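PDB 3VTH: hydrogenase maturation factor from Thermoanaerobacter tengcongensis, which probably uses carbamoyl phosphate and ATP to S-carbamoylate the C-terminal cysteine of HypE during the maturation of [NiFe]-hydrogenases. Local coordinates for residues Pro27-Ile32 with Leu49-Glu54; Ser168-Tyr171 with Arg177-His180. All coordinates share one frame; numbering follows the deposited sequence.

Interaction 1. Residues Pro27-Ile32 with Leu49-Glu54; sequences PFVFNI and LYIEVE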
loop_
_atom_site.group_PDB
_atom_site.type_symbol
_atom_site.label_atom_id
_atom_site.label_comp_id
_atom_site.label_asym_id
_atom_site.label_seq_id
_atom_site.Cartn_x
_atom_site.Cartn_y
_atom_site.Cartn_z
ATOM N N PRO A 27 -30.321 4.560 1.337
ATOM C CA PRO A 27 -31.122 5.104 2.446
ATOM C C PRO A 27 -30.976 6.621 2.649
ATOM O O PRO A 27 -31.963 7.280 2.971
ATOM C CB PRO A 27 -30.611 4.339 3.686
ATOM C CG PRO A 27 -29.331 3.685 3.268
ATOM C CD PRO A 27 -29.467 3.436 1.787
ATOM N N PHE A 28 -29.767 7.155 2.461
ATOM C CA PHE A 28 -29.532 8.595 2.502
ATOM C C PHE A 28 -30.461 9.340 1.506
ATOM O O PHE A 28 -31.151 10.281 1.878
ATOM C CB PHE A 28 -28.044 8.884 2.206
ATOM C CG PHE A 28 -27.704 10.353 2.103
ATOM C CD1 PHE A 28 -27.274 10.892 0.904
ATOM C CD2 PHE A 28 -27.821 11.190 3.207
ATOM C CE1 PHE A 28 -26.957 12.253 0.792
ATOM C CE2 PHE A 28 -27.510 12.556 3.106
ATOM C CZ PHE A 28 -27.066 13.079 1.892
ATOM N N VAL A 29 -30.495 8.885 0.259
ATOM C CA VAL A 29 -31.316 9.543 -0.772
ATOM C C VAL A 29 -32.788 9.437 -0.419
ATOM O O VAL A 29 -33.530 10.408 -0.545
ATOM C CB VAL A 29 -31.000 8.969 -2.183
ATOM C CG1 VAL A 29 -32.106 9.282 -3.210
ATOM C CG2 VAL A 29 -29.637 9.511 -2.659
ATOM N N PHE A 30 -33.205 8.263 0.043
ATOM C CA PHE A 30 -34.592 8.077 0.442
ATOM C C PHE A 30 -34.998 9.129 1.470
ATOM O O PHE A 30 -36.062 9.756 1.367
ATOM C CB PHE A 30 -34.810 6.671 1.017
ATOM C CG PHE A 30 -36.217 6.431 1.491
ATOM C CD1 PHE A 30 -36.589 6.751 2.792
ATOM C CD2 PHE A 30 -37.172 5.876 0.634
ATOM C CE1 PHE A 30 -37.915 6.532 3.246
ATOM C CE2 PHE A 30 -38.498 5.654 1.069
ATOM C CZ PHE A 30 -38.871 5.979 2.371
ATOM N N ASN A 31 -34.138 9.303 2.461
ATOM C CA ASN A 31 -34.470 10.165 3.582
ATOM C C ASN A 31 -34.492 11.642 3.190
ATOM O O ASN A 31 -35.401 12.361 3.596
ATOM C CB ASN A 31 -33.562 9.877 4.787
ATOM C CG ASN A 31 -33.873 8.528 5.449
ATOM O OD1 ASN A 31 -32.990 7.674 5.606
ATOM N ND2 ASN A 31 -35.132 8.331 5.832
ATOM N N ILE A 32 -33.541 12.093 2.376
ATOM C CA ILE A 32 -33.582 13.491 1.944
ATOM C C ILE A 32 -34.683 13.731 0.884
ATOM O O ILE A 32 -35.303 14.801 0.853
ATOM C CB ILE A 32 -32.184 14.053 1.542
ATOM C CG1 ILE A 32 -31.563 13.267 0.388
ATOM C CG2 ILE A 32 -31.221 14.015 2.755
ATOM C CD1 ILE A 32 -30.437 14.023 -0.321
ATOM N N LEU A 49 -24.860 5.141 -8.945
ATOM C CA LEU A 49 -26.140 5.390 -8.315
ATOM C C LEU A 49 -27.031 6.132 -9.296
ATOM O O LEU A 49 -26.587 7.075 -9.955
ATOM C CB LEU A 49 -25.955 6.171 -7.007
ATOM C CG LEU A 49 -27.239 6.397 -6.199
ATOM C CD1 LEU A 49 -27.628 5.149 -5.413
ATOM C CD2 LEU A 49 -27.072 7.588 -5.292
ATOM N N TYR A 50 -28.262 5.653 -9.421
ATOM C CA TYR A 50 -29.273 6.236 -10.291
ATOM C C TYR A 50 -30.460 6.770 -9.471
ATOM O O TYR A 50 -31.023 6.065 -8.605
ATOM C CB TYR A 50 -29.755 5.176 -11.273
ATOM C CG TYR A 50 -30.803 5.639 -12.262
ATOM C CD1 TYR A 50 -32.133 5.785 -11.883
ATOM C CD2 TYR A 50 -30.459 5.911 -13.581
ATOM C CE1 TYR A 50 -33.104 6.184 -12.807
ATOM C CE2 TYR A 50 -31.409 6.324 -14.502
ATOM C CZ TYR A 50 -32.729 6.454 -14.107
ATOM O OH TYR A 50 -33.659 6.858 -15.023
ATOM N N ILE A 51 -30.852 8.006 -9.767
ATOM C CA ILE A 51 -31.947 8.684 -9.062
ATOM C C ILE A 51 -32.881 9.344 -10.064
ATOM O O ILE A 51 -32.425 9.944 -11.039
ATOM C CB ILE A 51 -31.419 9.795 -8.111
ATOM C CG1 ILE A 51 -30.455 9.232 -7.058
ATOM C CG2 ILE A 51 -32.582 10.515 -7.396
ATOM C CD1 ILE A 51 -29.544 10.299 -6.435
ATOM N N GLU A 52 -34.184 9.214 -9.818
ATOM C CA GLU A 52 -35.216 10.005 -10.497
ATOM C C GLU A 52 -36.019 10.707 -9.406
ATOM O O GLU A 52 -36.548 10.043 -8.504
ATOM C CB GLU A 52 -36.162 9.111 -11.301
ATOM C CG GLU A 52 -35.534 8.452 -12.529
ATOM C CD GLU A 52 -36.528 7.650 -13.383
ATOM O OE1 GLU A 52 -37.758 7.849 -13.254
ATOM O OE2 GLU A 52 -36.063 6.815 -14.200
ATOM N N VAL A 53 -36.080 12.036 -9.465
ATOM C CA VAL A 53 -36.881 12.811 -8.501
ATOM C C VAL A 53 -37.844 13.725 -9.240
ATOM O O VAL A 53 -37.494 14.279 -10.288
ATOM C CB VAL A 53 -36.015 13.643 -7.510
ATOM C CG1 VAL A 53 -35.405 12.740 -6.432
ATOM C CG2 VAL A 53 -34.910 14.418 -8.248
ATOM N N GLU A 54 -39.057 13.839 -8.699
ATOM C CA GLU A 54 -40.092 14.737 -9.201
ATOM C C GLU A 54 -40.609 15.554 -8.036
ATOM O O GLU A 54 -40.921 14.996 -6.982
ATOM C CB GLU A 54 -41.273 13.957 -9.813
ATOM C CG GLU A 54 -40.835 12.891 -10.803
ATOM C CD GLU A 54 -41.969 12.257 -11.581
ATOM O OE1 GLU A 54 -41.669 11.760 -12.687
ATOM O OE2 GLU A 54 -43.134 12.235 -11.106
#
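Val29 turns CG1 anti to its backbone N (chi1 162°) and CG2 anti to its carbonyl carbon, while Ile51 sets CG1 anti to its own carbonyl carbon and extends CD1 toward the helix (chi2 160°), and these torsions bring the two side chains together tip to tip. The contact belongs to the alpha/beta sandwich of the acylphosphatase domain, in which helix 25-35 lies across a mainly antiparallel sheet and strand 48-55 is one of its inner strands. Val29 CG2 rests 3.9 Å from Ile51 CD1, and Val29 CG1 comes within 4.2 Å of Ile51 CG1, so both valine methyls meet the isoleucine branch. Leu49 flanks the pair: it runs past Val29 in the opposite direction, its CD2 lying 4.1 Å from Val29 CG2.

The CA atoms of Val29 and Ile51 are 8.4 Å apart, a gap that short branched aliphatics can fill without a polar group to satisfy. Isoleucine also suits an extended strand, and valine offers two methyls close to the helix backbone. The same core is continued by Phe63 of helix 57-69, which touches Val29, and by Val42 of strand 39-45, which touches Leu49 and Ile51.

Alternation along the strand sends Tyr50 and Glu52 to the other face of the sheet, where polar ends have partners. Lys88, by a salt bridge, and Tyr90, by a hydrogen bond, hold Glu52 OE1. Tyr50 OH donates to Glu52 OE2 on its anti side at a short 2.5 Å, 16° out of the carboxylate plane.

Interaction 2. Residues Ser168-Tyr171 with Arg177-His180; sequences SREY and RRFH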
loop_
_atom_site.group_PDB
_atom_site.type_symbol
_atom_site.label_atom_id
_atom_site.label_comp_id
_atom_site.label_asym_id
_atom_site.label_seq_id
_atom_site.Cartn_x
_atom_site.Cartn_y
_atom_site.Cartn_z
ATOM N N SER A 168 -34.556 -7.551 9.841
ATOM C CA SER A 168 -35.418 -7.168 8.724
ATOM C C SER A 168 -36.332 -5.975 9.058
ATOM O O SER A 168 -36.568 -5.105 8.205
ATOM C CB SER A 168 -36.262 -8.355 8.284
ATOM O OG SER A 168 -37.114 -7.978 7.219
ATOM N N ARG A 169 -36.797 -5.901 10.295
ATOM C CA ARG A 169 -37.572 -4.767 10.770
ATOM C C ARG A 169 -36.738 -3.501 10.775
ATOM O O ARG A 169 -37.159 -2.482 10.327
ATOM C CB ARG A 169 -38.178 -5.032 12.157
ATOM C CG ARG A 169 -39.370 -5.984 12.112
ATOM C CD ARG A 169 -40.185 -6.168 13.420
ATOM N NE ARG A 169 -39.406 -6.009 14.642
ATOM C CZ ARG A 169 -39.164 -6.963 15.543
ATOM N NH1 ARG A 169 -39.654 -8.182 15.409
ATOM N NH2 ARG A 169 -38.430 -6.683 16.597
ATOM N N GLU A 170 -35.522 -3.595 11.262
ATOM C CA GLU A 170 -34.591 -2.476 11.241
ATOM C C GLU A 170 -34.300 -2.027 9.810
ATOM O O GLU A 170 -34.309 -0.827 9.513
ATOM C CB GLU A 170 -33.272 -2.863 11.911
ATOM C CG GLU A 170 -33.349 -3.067 13.421
ATOM C CD GLU A 170 -31.983 -3.465 13.992
ATOM O OE1 GLU A 170 -31.256 -4.227 13.329
ATOM O OE2 GLU A 170 -31.629 -3.010 15.093
ATOM N N TYR A 171 -34.040 -3.004 8.942
ATOM C CA TYR A 171 -33.764 -2.777 7.518
ATOM C C TYR A 171 -34.904 -2.004 6.837
ATOM O O TYR A 171 -34.659 -1.143 5.985
ATOM C CB TYR A 171 -33.547 -4.124 6.820
ATOM C CG TYR A 171 -33.180 -4.040 5.352
ATOM C CD1 TYR A 171 -34.167 -3.953 4.356
ATOM C CD2 TYR A 171 -31.848 -4.056 4.952
ATOM C CE1 TYR A 171 -33.811 -3.889 2.996
ATOM C CE2 TYR A 171 -31.495 -3.998 3.603
ATOM C CZ TYR A 171 -32.469 -3.913 2.641
ATOM O OH TYR A 171 -32.092 -3.836 1.314
ATOM N N ARG A 177 -31.150 3.617 12.016
ATOM C CA ARG A 177 -29.926 3.984 11.315
ATOM C C ARG A 177 -29.441 2.866 10.398
ATOM O O ARG A 177 -28.621 3.111 9.503
ATOM C CB ARG A 177 -28.837 4.489 12.266
ATOM C CG ARG A 177 -28.081 3.419 13.010
ATOM C CD ARG A 177 -27.010 4.059 13.886
ATOM N NE ARG A 177 -26.075 3.051 14.358
ATOM C CZ ARG A 177 -24.979 2.684 13.702
ATOM N NH1 ARG A 177 -24.664 3.255 12.546
ATOM N NH2 ARG A 177 -24.191 1.760 14.210
ATOM N N ARG A 178 -29.981 1.657 10.592
ATOM C CA ARG A 178 -29.694 0.532 9.687
ATOM C C ARG A 178 -30.770 0.313 8.609
ATOM O O ARG A 178 -30.832 -0.764 8.004
ATOM C CB ARG A 178 -29.450 -0.768 10.472
ATOM C CG ARG A 178 -28.100 -0.798 11.147
ATOM C CD ARG A 178 -27.890 -2.089 11.938
ATOM N NE ARG A 178 -26.552 -2.105 12.525
ATOM C CZ ARG A 178 -26.255 -1.582 13.711
ATOM N NH1 ARG A 178 -27.206 -1.000 14.450
ATOM N NH2 ARG A 178 -25.003 -1.638 14.149
ATOM N N PHE A 179 -31.596 1.332 8.373
ATOM C CA PHE A 179 -32.523 1.348 7.233
ATOM C C PHE A 179 -31.771 1.024 5.941
ATOM O O PHE A 179 -30.799 1.704 5.593
ATOM C CB PHE A 179 -33.177 2.730 7.131
ATOM C CG PHE A 179 -34.217 2.854 6.051
ATOM C CD1 PHE A 179 -34.065 3.799 5.040
ATOM C CD2 PHE A 179 -35.368 2.066 6.065
ATOM C CE1 PHE A 179 -35.045 3.948 4.041
ATOM C CE2 PHE A 179 -36.356 2.204 5.078
ATOM C CZ PHE A 179 -36.186 3.143 4.063
ATOM N N HIS A 180 -32.207 -0.030 5.252
ATOM C CA HIS A 180 -31.543 -0.503 4.029
ATOM C C HIS A 180 -30.023 -0.665 4.134
ATOM O O HIS A 180 -29.283 -0.386 3.174
ATOM C CB HIS A 180 -31.938 0.376 2.834
ATOM C CG HIS A 180 -33.261 0.004 2.246
ATOM N ND1 HIS A 180 -33.385 -0.538 0.984
ATOM C CD2 HIS A 180 -34.514 0.042 2.765
ATOM C CE1 HIS A 180 -34.662 -0.777 0.735
ATOM N NE2 HIS A 180 -35.367 -0.436 1.801
HETATM O O HOH W 1 -30.066 -0.599 14.156
#
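The backbones of Tyr171, at the end of helix 165-171, and Phe179 come within 4.3 Å, CA to CA, where the chain of this HypF zinc finger folds back on the helix, and His180 N donates to Tyr171 O at 2.8 Å, nearly straight at 168° and on a lone pair in the carbonyl plane. The Tyr171 side chain, with CG anti to the backbone N (chi1 -177°), lays its ring over the residue so bound. His180 CA sits 3.7 Å from the centroid of the Tyr171 ring as a CH-pi contact, and the imidazole stacks face to face on it, with planes 26° apart. Replacing Tyr171 by an alanine would probably strip His180 of this aromatic cover and leave Gln182, which donates to the tyrosine hydroxyl, without that partner.

Phe179 CD2 approaches Tyr171 O to 3.3 Å, while one face of the phenylalanine ring carries His180 CD2. Long charged side chains suit Glu170 and Arg178 because each reaches a salt-bridge partner beyond the two segments, Arg128 for Glu170 OE1 and Glu120 for Arg178 NH2. A water joins the two, weakly bound to Glu170 OE2 and accepting from Arg178 NH1 at 2.9 Å, in the guanidinium plane.

Interaction 1 and interaction 2 have centres about 17 Å apart and belong to different domains, yet helix 25-35 serves both. Val29 faces the acylphosphatase sheet, while Pro27 and Phe30, on other sides of the helix, meet the zinc-finger loop. Pro27 CB lies 3.3 Å from Phe179 O, and Phe30 CD1 lies 3.4 Å from Phe179 CE1, with the two rings inclined at about 55°. On the sheet side the Leu49 side chain is about 3 Å from that of Asn44 and about 4 Å from that of Arg26, the predicted acylphosphatase catalytic residues; in interaction 2 the Arg178 side chain lies about 4 Å from that of Cys117, a zinc ligand of the neighbouring finger, and about 6 Å from a bound zinc ion.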